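Local coordinates for protein N-acyl homoserine lactonase (Bacillus thuringiensis, PDB 5EHT) that hydrolyses the lactone ring of N-acyl homoserine lactones, both short- and long-chain, using two zinc ions held in a metallo-beta-lactamase fold, at residues A[34-39]-A[236-241]; A[21-26]-A[207-212]; A[108-113]-A[139-144]. The protein carries 7 engineered substitutions. All blocks are in the same frame, centred on the assembly; numbering follows the deposited sequence. Where two conformers were deposited one is given.

Interaction 1. Residues A[34-39]-A[236-241]. Engineered in segment 34-39: V36 (natural residue Leu). With ZN (zinc ion), chain B.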
loop_
_atom_site.group_PDB
_atom_site.type_symbol
_atom_site.label_atom_id
_atom_site.label_comp_id
_atom_site.label_asym_id
_atom_site.label_seq_id
_atom_site.Cartn_x
_atom_site.Cartn_y
_atom_site.Cartn_z
ATOM N N LEU A 34 -12.730 13.359 2.701
ATOM C CA LEU A 34 -11.683 13.562 1.707
ATOM C C LEU A 34 -11.669 12.368 0.773
ATOM O O LEU A 34 -11.535 11.234 1.224
ATOM C CB LEU A 34 -10.334 13.685 2.397
ATOM C CG LEU A 34 -10.141 14.708 3.484
ATOM C CD1 LEU A 34 -8.750 14.583 4.110
ATOM C CD2 LEU A 34 -10.441 16.110 2.975
ATOM N N ASN A 35 -11.655 12.618 -0.542
ATOM C CA ASN A 35 -11.625 11.561 -1.546
ATOM C C ASN A 35 -10.175 11.276 -1.911
ATOM O O ASN A 35 -9.564 12.023 -2.712
ATOM C CB ASN A 35 -12.437 12.004 -2.740
ATOM C CG ASN A 35 -12.611 10.905 -3.768
ATOM O OD1 ASN A 35 -11.836 9.955 -3.798
ATOM N ND2 ASN A 35 -13.648 11.005 -4.615
ATOM N N VAL A 36 -9.596 10.297 -1.216
ATOM C CA VAL A 36 -8.158 10.025 -1.273
ATOM C C VAL A 36 -7.903 8.932 -2.321
ATOM O O VAL A 36 -8.716 8.065 -2.609
ATOM C CB VAL A 36 -7.549 9.616 0.071
ATOM C CG1 VAL A 36 -7.809 10.652 1.150
ATOM C CG2 VAL A 36 -7.966 8.247 0.518
ATOM N N PRO A 37 -6.668 8.976 -2.917
ATOM C CA PRO A 37 -6.326 7.953 -3.878
ATOM C C PRO A 37 -6.058 6.614 -3.220
ATOM O O PRO A 37 -5.564 6.561 -2.101
ATOM C CB PRO A 37 -5.033 8.424 -4.533
ATOM C CG PRO A 37 -4.446 9.309 -3.475
ATOM C CD PRO A 37 -5.621 9.973 -2.777
ATOM N N VAL A 38 -6.410 5.529 -3.899
ATOM C CA VAL A 38 -5.936 4.220 -3.578
ATOM C C VAL A 38 -4.982 3.813 -4.655
ATOM O O VAL A 38 -5.259 3.956 -5.863
ATOM C CB VAL A 38 -7.124 3.242 -3.426
ATOM C CG1 VAL A 38 -6.636 1.779 -3.311
ATOM C CG2 VAL A 38 -8.030 3.650 -2.308
ATOM N N TRP A 39 -3.814 3.266 -4.270
ATOM C CA TRP A 39 -2.752 2.929 -5.204
ATOM C C TRP A 39 -2.411 1.440 -5.167
ATOM O O TRP A 39 -2.424 0.807 -4.120
ATOM C CB TRP A 39 -1.412 3.670 -4.774
ATOM C CG TRP A 39 -1.503 5.106 -4.786
ATOM C CD1 TRP A 39 -1.522 5.956 -3.689
ATOM C CD2 TRP A 39 -1.433 5.960 -5.938
ATOM N NE1 TRP A 39 -1.512 7.259 -4.091
ATOM C CE2 TRP A 39 -1.432 7.320 -5.461
ATOM C CE3 TRP A 39 -1.299 5.757 -7.306
ATOM C CZ2 TRP A 39 -1.350 8.411 -6.340
ATOM C CZ3 TRP A 39 -1.251 6.841 -8.133
ATOM C CH2 TRP A 39 -1.260 8.113 -7.675
ATOM N N PHE A 236 3.826 9.388 -0.519
ATOM C CA PHE A 236 3.009 9.079 0.610
ATOM C C PHE A 236 1.777 8.267 0.204
ATOM O O PHE A 236 1.433 8.171 -0.976
ATOM C CB PHE A 236 2.641 10.390 1.349
ATOM C CG PHE A 236 3.922 11.180 1.689
ATOM C CD1 PHE A 236 4.769 10.732 2.693
ATOM C CD2 PHE A 236 4.293 12.311 0.971
ATOM C CE1 PHE A 236 5.973 11.368 2.981
ATOM C CE2 PHE A 236 5.500 12.930 1.253
ATOM C CZ PHE A 236 6.334 12.439 2.259
ATOM N N GLY A 237 1.101 7.689 1.182
ATOM C CA GLY A 237 0.073 6.684 0.932
ATOM C C GLY A 237 -1.257 7.177 0.364
ATOM O O GLY A 237 -1.861 6.496 -0.477
ATOM N N HIS A 238 -1.781 8.267 0.914
ATOM C CA HIS A 238 -3.141 8.718 0.600
ATOM C C HIS A 238 -3.172 10.218 0.615
ATOM O O HIS A 238 -3.823 10.830 1.470
ATOM C CB HIS A 238 -4.154 8.107 1.592
ATOM C CG HIS A 238 -4.341 6.638 1.569
ATOM N ND1 HIS A 238 -4.862 5.939 0.515
ATOM C CD2 HIS A 238 -4.120 5.726 2.536
ATOM C CE1 HIS A 238 -4.986 4.683 0.855
ATOM N NE2 HIS A 238 -4.535 4.535 2.081
ATOM N N ASP A 239 -2.428 10.832 -0.310
ATOM C CA ASP A 239 -2.128 12.263 -0.265
ATOM C C ASP A 239 -2.672 12.943 -1.548
ATOM O O ASP A 239 -2.059 12.881 -2.644
ATOM C CB ASP A 239 -0.619 12.468 -0.151
ATOM C CG ASP A 239 -0.182 13.902 0.146
ATOM O OD1 ASP A 239 -0.954 14.804 -0.273
ATOM O OD2 ASP A 239 0.900 14.120 0.734
ATOM N N ILE A 240 -3.805 13.630 -1.378
ATOM C CA ILE A 240 -4.497 14.288 -2.470
ATOM C C ILE A 240 -3.652 15.384 -3.090
ATOM O O ILE A 240 -3.653 15.572 -4.305
ATOM C CB ILE A 240 -5.806 14.900 -1.975
ATOM C CG1 ILE A 240 -6.816 13.737 -1.693
ATOM C CG2 ILE A 240 -6.324 15.935 -2.922
ATOM C CD1 ILE A 240 -7.954 14.176 -0.771
ATOM N N GLU A 241 -2.898 16.108 -2.275
ATOM C CA GLU A 241 -2.065 17.168 -2.817
ATOM C C GLU A 241 -0.917 16.583 -3.629
ATOM O O GLU A 241 -0.651 17.019 -4.748
ATOM C CB GLU A 241 -1.526 18.022 -1.680
ATOM C CG GLU A 241 -2.600 18.796 -0.950
ATOM C CD GLU A 241 -3.241 19.907 -1.826
ATOM O OE1 GLU A 241 -2.658 20.361 -2.865
ATOM O OE2 GLU A 241 -4.371 20.319 -1.482
HETATM ZN ZN ZN B . -4.389 2.667 2.978
HETATM O O HOH W 1 -0.794 9.397 -2.205
HETATM O O HOH W 2 -5.307 1.954 4.685
#
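H238 turns its ring so that ND1 meets the carbonyl of P37 while NE2 binds a zinc ion, which joins strand 33-45 of the metallo-beta-lactamase fold to the loop that brings in the last ligand of the dinuclear site. ND1 of H238 donates to O of P37 over 2.8 Å. The bond is straight, 165° at the hydrogen, and the acceptor lies 4° from the ring plane. Together with the zinc ion, 2.1 Å from NE2 of H238, it holds the ring in its rotation. On this tight, buried side CD1 of W39 also brings the indole edge to O of G237 at 3.3 Å. The other end is apolar side-chain packing on partly exposed residues. There I240 has CG1 anti to the carbonyl carbon and is extended at chi2 (161°), so CD1 reaches O of N35 at 3.3 Å and lies 4.0 Å from both CB of L34 and CG1 of V36, an engineered residue. CD of P37 packs 4.1 Å from CG1 of I240, while N35 turns from the contact and bonds R16. Back on the buried side, one water bridges the segments, accepting from NE1 of W39 and N of D239 and donating to O of F236 over 2.8 Å.

Interaction 2. Residues A[21-26]-A[207-212]. Engineered in segment 21-26: F23 (natural residue Ser).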
loop_
_atom_site.group_PDB
_atom_site.type_symbol
_atom_site.label_atom_id
_atom_site.label_comp_id
_atom_site.label_asym_id
_atom_site.label_seq_id
_atom_site.Cartn_x
_atom_site.Cartn_y
_atom_site.Cartn_z
ATOM N N HIS A 21 -11.642 13.500 7.457
ATOM C CA HIS A 21 -10.398 14.207 7.555
ATOM C C HIS A 21 -9.664 13.925 8.862
ATOM O O HIS A 21 -8.444 14.086 8.940
ATOM C CB HIS A 21 -10.544 15.711 7.285
ATOM C CG HIS A 21 -11.343 16.475 8.280
ATOM N ND1 HIS A 21 -12.247 15.875 9.136
ATOM C CD2 HIS A 21 -11.557 17.792 8.369
ATOM C CE1 HIS A 21 -12.891 16.797 9.802
ATOM N NE2 HIS A 21 -12.453 17.965 9.392
ATOM N N SER A 22 -10.336 13.441 9.891
ATOM C CA SER A 22 -9.656 13.055 11.115
ATOM C C SER A 22 -8.746 11.831 10.902
ATOM O O SER A 22 -7.841 11.579 11.734
ATOM C CB SER A 22 -10.662 12.765 12.197
ATOM O OG SER A 22 -11.402 11.621 11.889
ATOM N N PHE A 23 -8.888 11.136 9.800
ATOM C CA PHE A 23 -7.939 10.056 9.460
ATOM C C PHE A 23 -6.570 10.576 9.083
ATOM O O PHE A 23 -5.564 9.911 9.301
ATOM C CB PHE A 23 -8.473 9.189 8.329
ATOM C CG PHE A 23 -9.436 8.126 8.786
ATOM C CD1 PHE A 23 -10.669 8.465 9.353
ATOM C CD2 PHE A 23 -9.138 6.765 8.620
ATOM C CE1 PHE A 23 -11.531 7.491 9.798
ATOM C CE2 PHE A 23 -10.042 5.796 9.038
ATOM C CZ PHE A 23 -11.209 6.170 9.640
ATOM N N VAL A 24 -6.529 11.753 8.437
ATOM C CA VAL A 24 -5.235 12.318 8.009
ATOM C C VAL A 24 -4.625 13.273 9.034
ATOM O O VAL A 24 -3.451 13.620 8.910
ATOM C CB VAL A 24 -5.296 12.954 6.585
ATOM C CG1 VAL A 24 -5.809 11.960 5.570
ATOM C CG2 VAL A 24 -6.099 14.221 6.565
ATOM N N ASN A 25 -5.420 13.692 10.007
ATOM C CA ASN A 25 -4.978 14.532 11.101
ATOM C C ASN A 25 -5.889 14.236 12.250
ATOM O O ASN A 25 -6.987 14.711 12.299
ATOM C CB ASN A 25 -4.951 15.981 10.686
ATOM C CG ASN A 25 -4.583 16.873 11.816
ATOM O OD1 ASN A 25 -4.520 16.438 12.985
ATOM N ND2 ASN A 25 -4.360 18.148 11.505
ATOM N N SER A 26 -5.383 13.508 13.236
ATOM C CA SER A 26 -6.215 12.962 14.293
ATOM C C SER A 26 -6.832 14.033 15.212
ATOM O O SER A 26 -7.769 13.719 16.007
ATOM C CB SER A 26 -5.377 12.004 15.116
ATOM O OG SER A 26 -4.886 10.945 14.354
ATOM N N PRO A 207 -0.241 13.420 13.710
ATOM C CA PRO A 207 -0.805 12.036 13.946
ATOM C C PRO A 207 -1.945 11.748 12.918
ATOM O O PRO A 207 -2.642 12.683 12.446
ATOM C CB PRO A 207 -1.359 12.109 15.374
ATOM C CG PRO A 207 -0.628 13.294 15.974
ATOM C CD PRO A 207 -0.454 14.286 14.870
ATOM N N PHE A 208 -2.131 10.449 12.643
ATOM C CA PHE A 208 -3.087 9.991 11.667
ATOM C C PHE A 208 -3.576 8.609 12.077
ATOM O O PHE A 208 -3.073 8.018 13.038
ATOM C CB PHE A 208 -2.471 9.968 10.268
ATOM C CG PHE A 208 -1.325 8.997 10.092
ATOM C CD1 PHE A 208 -0.020 9.276 10.607
ATOM C CD2 PHE A 208 -1.535 7.775 9.413
ATOM C CE1 PHE A 208 1.011 8.392 10.392
ATOM C CE2 PHE A 208 -0.504 6.907 9.245
ATOM C CZ PHE A 208 0.743 7.194 9.779
ATOM N N ALA A 209 -4.548 8.082 11.330
ATOM C CA ALA A 209 -5.194 6.853 11.774
ATOM C C ALA A 209 -4.149 5.730 11.854
ATOM O O ALA A 209 -3.355 5.530 10.929
ATOM C CB ALA A 209 -6.257 6.478 10.826
ATOM N N GLY A 210 -4.236 4.940 12.921
ATOM C CA GLY A 210 -3.336 3.845 13.123
ATOM C C GLY A 210 -3.662 3.019 14.334
ATOM O O GLY A 210 -4.272 3.475 15.288
ATOM N N PHE A 211 -3.206 1.782 14.276
ATOM C CA PHE A 211 -3.329 0.786 15.373
ATOM C C PHE A 211 -2.587 1.264 16.626
ATOM O O PHE A 211 -3.055 1.153 17.735
ATOM C CB PHE A 211 -2.878 -0.575 14.829
ATOM C CG PHE A 211 -2.226 -1.464 15.809
ATOM C CD1 PHE A 211 -2.997 -2.205 16.640
ATOM C CD2 PHE A 211 -0.832 -1.639 15.850
ATOM C CE1 PHE A 211 -2.434 -3.067 17.565
ATOM C CE2 PHE A 211 -0.242 -2.476 16.812
ATOM C CZ PHE A 211 -1.053 -3.197 17.651
ATOM N N ASP A 212 -1.371 1.767 16.416
ATOM C CA ASP A 212 -0.496 2.173 17.531
ATOM C C ASP A 212 0.274 3.428 17.096
ATOM O O ASP A 212 1.332 3.358 16.448
ATOM C CB ASP A 212 0.423 1.012 17.919
ATOM C CG ASP A 212 1.392 1.330 19.075
ATOM O OD1 ASP A 212 1.605 2.525 19.389
ATOM O OD2 ASP A 212 1.876 0.358 19.677
HETATM O O HOH W 3 -3.256 9.157 15.741
#
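A209 and F23 meet through both backbone and side chain where two loops of the chain run against each other near the surface. N of A209 donates to O of F23 over 2.9 Å, with 158° at the hydrogen and the donor tilted from the carbonyl plane. CB of F208 touches the same oxygen of F23 at 3.2 Å, but its ring leads away from 21-26, toward Y197 and the zinc ligand H172. A second backbone bond runs the other way, from N of S26 to O of P207 at 3.0 Å; here the donor stands well above the carbonyl plane, 50° out of it. That same P207 oxygen is also approached by CA of N25 at 3.3 Å, a CA-H...O contact. OG of S26 is hydrogen-bonded to a water at 2.8 Å, and this water donates to O of F208, closing a bridge between the loops. OG lies beside the backbone N of its own residue (chi1 -60°), 3.3 Å from N of F208, but the angle there is too poor for a hydrogen bond. Within 21-26, O of H21 accepts from both V24 N and N25 N, while O of V24 takes the side-chain amide of N201. The apolar part is small: the engineered F23 sets CD2 3.6 Å from CB of A209, obliquely to the ring. O of A209 accepts from ND1 of H172, making this carbonyl a second-shell partner of the metal site. The contact thus links the loop between strands 8-20 and 33-45 to the loop joining helix 199-203 to helix 213-230.

Interaction 3. Residues A[108-113]-A[139-144]; sequences LHFDHA and EYMTEC. Engineered in segment 139-144: T142 (natural residue Lys). With ZN (zinc ion), chain B; ZN (zinc ion), chain C.
No direct hydrogen bond joins L108, H109, F110 and A113 to E139, Y140, M141 and C144; two waters bridge the segments, and the rest is apolar and aromatic contact. Residues 107-112 form the HxHxDH zinc-binding motif of the metallo-beta-lactamase superfamily, of which 108-113 holds all but H107. C144 points into this loop, its CB 3.1 Å from O of L108 and 3.9 Å from CB of A113. Next to it, SD of M141 sits 3.5 Å from CB of F110 and approaches the ring obliquely, a Met-aromatic contact with SD 5.0 Å from the F110 ring centroid. The Y140 ring presents its edge to O of L108, and CE1 of Y140 touches CB of L108 at 3.8 Å. The rings of Y140 and H109 meet obliquely, their planes 45° apart. One water spans the segments, donating to O of L108 and accepting from N of M141. Another gathers three side chains: it lies in the H109 ring plane, accepts from NE2 of H109 at 2.9 Å, and donates to OH of Y140 and to OE2 of E139, whose chain is bent at chi2 (-81°). The outer polar ends have further partners, since E139 forms a salt bridge with R137 and the Y140 hydroxyl is hydrogen-bonded to E130. Through its other nitrogen, ND1, H109 binds one zinc ion at 2.1 Å; OD2 of D111 and NE2 of H112 bind the other. With one nitrogen on the metal and the other donating to water, the H109 ring is fixed in its rotation; the water-linked carboxylate of E139 could slightly polarise the imidazole, though the salt bridge to R137 would weaken this.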
loop_
_atom_site.group_PDB
_atom_site.type_symbol
_atom_site.label_atom_id
_atom_site.label_comp_id
_atom_site.label_asym_id
_atom_site.label_seq_id
_atom_site.Cartn_x
_atom_site.Cartn_y
_atom_site.Cartn_z
ATOM N N LEU A 108 -2.636 -5.455 5.380
ATOM C CA LEU A 108 -3.823 -6.195 4.995
ATOM C C LEU A 108 -5.129 -5.404 5.166
ATOM O O LEU A 108 -6.210 -5.976 5.149
ATOM C CB LEU A 108 -3.881 -7.562 5.641
ATOM C CG LEU A 108 -2.741 -8.535 5.258
ATOM C CD1 LEU A 108 -2.794 -9.790 6.092
ATOM C CD2 LEU A 108 -2.669 -8.790 3.754
ATOM N N HIS A 109 -5.089 -4.096 5.313
ATOM C CA HIS A 109 -6.264 -3.265 5.233
ATOM C C HIS A 109 -6.949 -3.459 3.898
ATOM O O HIS A 109 -6.305 -3.806 2.879
ATOM C CB HIS A 109 -5.923 -1.783 5.415
ATOM C CG HIS A 109 -5.559 -1.451 6.825
ATOM N ND1 HIS A 109 -5.015 -0.246 7.163
ATOM C CD2 HIS A 109 -5.653 -2.183 7.957
ATOM C CE1 HIS A 109 -4.816 -0.225 8.474
ATOM N NE2 HIS A 109 -5.189 -1.385 8.973
ATOM N N PHE A 110 -8.259 -3.240 3.901
ATOM C CA PHE A 110 -9.100 -3.599 2.743
ATOM C C PHE A 110 -8.719 -2.877 1.472
ATOM O O PHE A 110 -8.973 -3.410 0.372
ATOM C CB PHE A 110 -10.601 -3.424 3.059
ATOM C CG PHE A 110 -11.094 -2.025 2.877
ATOM C CD1 PHE A 110 -10.719 -0.971 3.701
ATOM C CD2 PHE A 110 -11.859 -1.760 1.831
ATOM C CE1 PHE A 110 -11.152 0.336 3.413
ATOM C CE2 PHE A 110 -12.322 -0.506 1.574
ATOM C CZ PHE A 110 -11.959 0.560 2.346
ATOM N N ASP A 111 -8.138 -1.672 1.578
ATOM C CA ASP A 111 -7.740 -0.895 0.442
ATOM C C ASP A 111 -6.353 -1.286 -0.096
ATOM O O ASP A 111 -5.945 -0.713 -1.103
ATOM C CB ASP A 111 -7.855 0.629 0.737
ATOM C CG ASP A 111 -7.004 1.088 1.952
ATOM O OD1 ASP A 111 -7.098 0.388 3.019
ATOM O OD2 ASP A 111 -6.248 2.147 1.866
ATOM N N HIS A 112 -5.712 -2.282 0.503
ATOM C CA HIS A 112 -4.411 -2.761 0.087
ATOM C C HIS A 112 -4.393 -4.217 -0.242
ATOM O O HIS A 112 -3.509 -4.657 -1.027
ATOM C CB HIS A 112 -3.366 -2.482 1.215
ATOM C CG HIS A 112 -3.220 -1.023 1.468
ATOM N ND1 HIS A 112 -2.268 -0.258 0.865
ATOM C CD2 HIS A 112 -4.026 -0.149 2.130
ATOM C CE1 HIS A 112 -2.475 1.021 1.178
ATOM N NE2 HIS A 112 -3.541 1.115 1.947
ATOM N N ALA A 113 -5.295 -5.009 0.353
ATOM C CA ALA A 113 -5.278 -6.473 0.193
ATOM C C ALA A 113 -6.649 -7.012 -0.252
ATOM O O ALA A 113 -6.808 -8.235 -0.312
ATOM C CB ALA A 113 -4.865 -7.118 1.514
ATOM N N GLU A 139 -10.573 -4.390 12.211
ATOM C CA GLU A 139 -10.464 -3.496 10.996
ATOM C C GLU A 139 -10.182 -4.330 9.701
ATOM O O GLU A 139 -10.131 -3.785 8.530
ATOM C CB GLU A 139 -9.436 -2.358 11.166
ATOM C CG GLU A 139 -7.994 -2.743 11.368
ATOM C CD GLU A 139 -7.665 -3.133 12.831
ATOM O OE1 GLU A 139 -8.586 -3.449 13.651
ATOM O OE2 GLU A 139 -6.456 -3.124 13.190
ATOM N N TYR A 140 -10.020 -5.646 9.941
ATOM C CA TYR A 140 -9.764 -6.605 8.844
ATOM C C TYR A 140 -10.946 -7.338 8.340
ATOM O O TYR A 140 -11.752 -7.950 9.098
ATOM C CB TYR A 140 -8.675 -7.599 9.246
ATOM C CG TYR A 140 -7.360 -6.879 9.517
ATOM C CD1 TYR A 140 -6.487 -6.582 8.506
ATOM C CD2 TYR A 140 -6.961 -6.486 10.822
ATOM C CE1 TYR A 140 -5.265 -5.953 8.735
ATOM C CE2 TYR A 140 -5.732 -5.830 11.101
ATOM C CZ TYR A 140 -4.932 -5.582 10.017
ATOM O OH TYR A 140 -3.762 -4.947 10.203
ATOM N N MET A 141 -10.991 -7.321 7.046
ATOM C CA MET A 141 -12.048 -8.021 6.289
ATOM C C MET A 141 -11.550 -9.453 5.942
ATOM O O MET A 141 -10.343 -9.700 5.695
ATOM C CB MET A 141 -12.435 -7.250 4.994
ATOM C CG MET A 141 -12.860 -5.800 5.224
ATOM S SD MET A 141 -13.591 -5.081 3.724
ATOM C CE MET A 141 -15.085 -5.922 3.741
ATOM N N THR A 142 -12.538 -10.356 5.867
ATOM C CA THR A 142 -12.369 -11.761 5.431
ATOM C C THR A 142 -11.496 -11.824 4.148
ATOM O O THR A 142 -10.570 -12.671 3.989
ATOM C CB THR A 142 -13.775 -12.480 5.221
ATOM O OG1 THR A 142 -14.373 -12.100 3.977
ATOM C CG2 THR A 142 -14.792 -12.160 6.385
ATOM N N GLU A 143 -11.820 -10.916 3.244
ATOM C CA GLU A 143 -11.247 -10.844 1.866
ATOM C C GLU A 143 -9.754 -10.585 1.813
ATOM O O GLU A 143 -9.011 -10.862 0.810
ATOM C CB GLU A 143 -11.951 -9.662 1.055
ATOM C CG GLU A 143 -13.378 -9.811 0.663
ATOM C CD GLU A 143 -14.415 -9.214 1.648
ATOM O OE1 GLU A 143 -14.155 -9.377 2.886
ATOM O OE2 GLU A 143 -15.475 -8.668 1.167
ATOM N N CYS A 144 -9.288 -10.050 2.957
ATOM C CA CYS A 144 -7.864 -9.664 3.113
ATOM C C CYS A 144 -7.002 -10.683 3.749
ATOM O O CYS A 144 -5.801 -10.493 3.827
ATOM C CB CYS A 144 -7.780 -8.364 3.852
ATOM S SG CYS A 144 -8.613 -7.077 2.813
HETATM ZN ZN ZN B . -4.389 2.667 2.978
HETATM ZN ZN ZN C . -3.987 1.166 5.936
HETATM O O HOH W 4 -9.025 -5.778 5.767
HETATM O O HOH W 5 -4.600 -2.359 11.670
HETATM O O HOH W 2 -5.307 1.954 4.685
#

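How the interactions relate
Interactions 1 and 3 converge on the dinuclear zinc site, although their centres lie about 17 Å apart. They supply H238, and D111 with H112, to the same zinc ion; NE2 of H238 stands 2.9 Å from OD2 of D111, and D194 bridges to the second zinc ion, bound by H109. A water bound to both zinc ions, 2.1 and 2.0 Å away, belongs to both contacts. CG1 of V38 also packs 3.4 Å from O of D111. Interaction 2, centred about 14 Å from interaction 1, meets it through CD1 of L34 and CG2 of V24 at 3.6 Å. Its nearest atoms stay about 5 Å from interaction 3, yet it reaches the metals through the zinc ligand H172, bonded to its A209 carbonyl, and its F208 side chain comes within about 7 Å of a zinc ion.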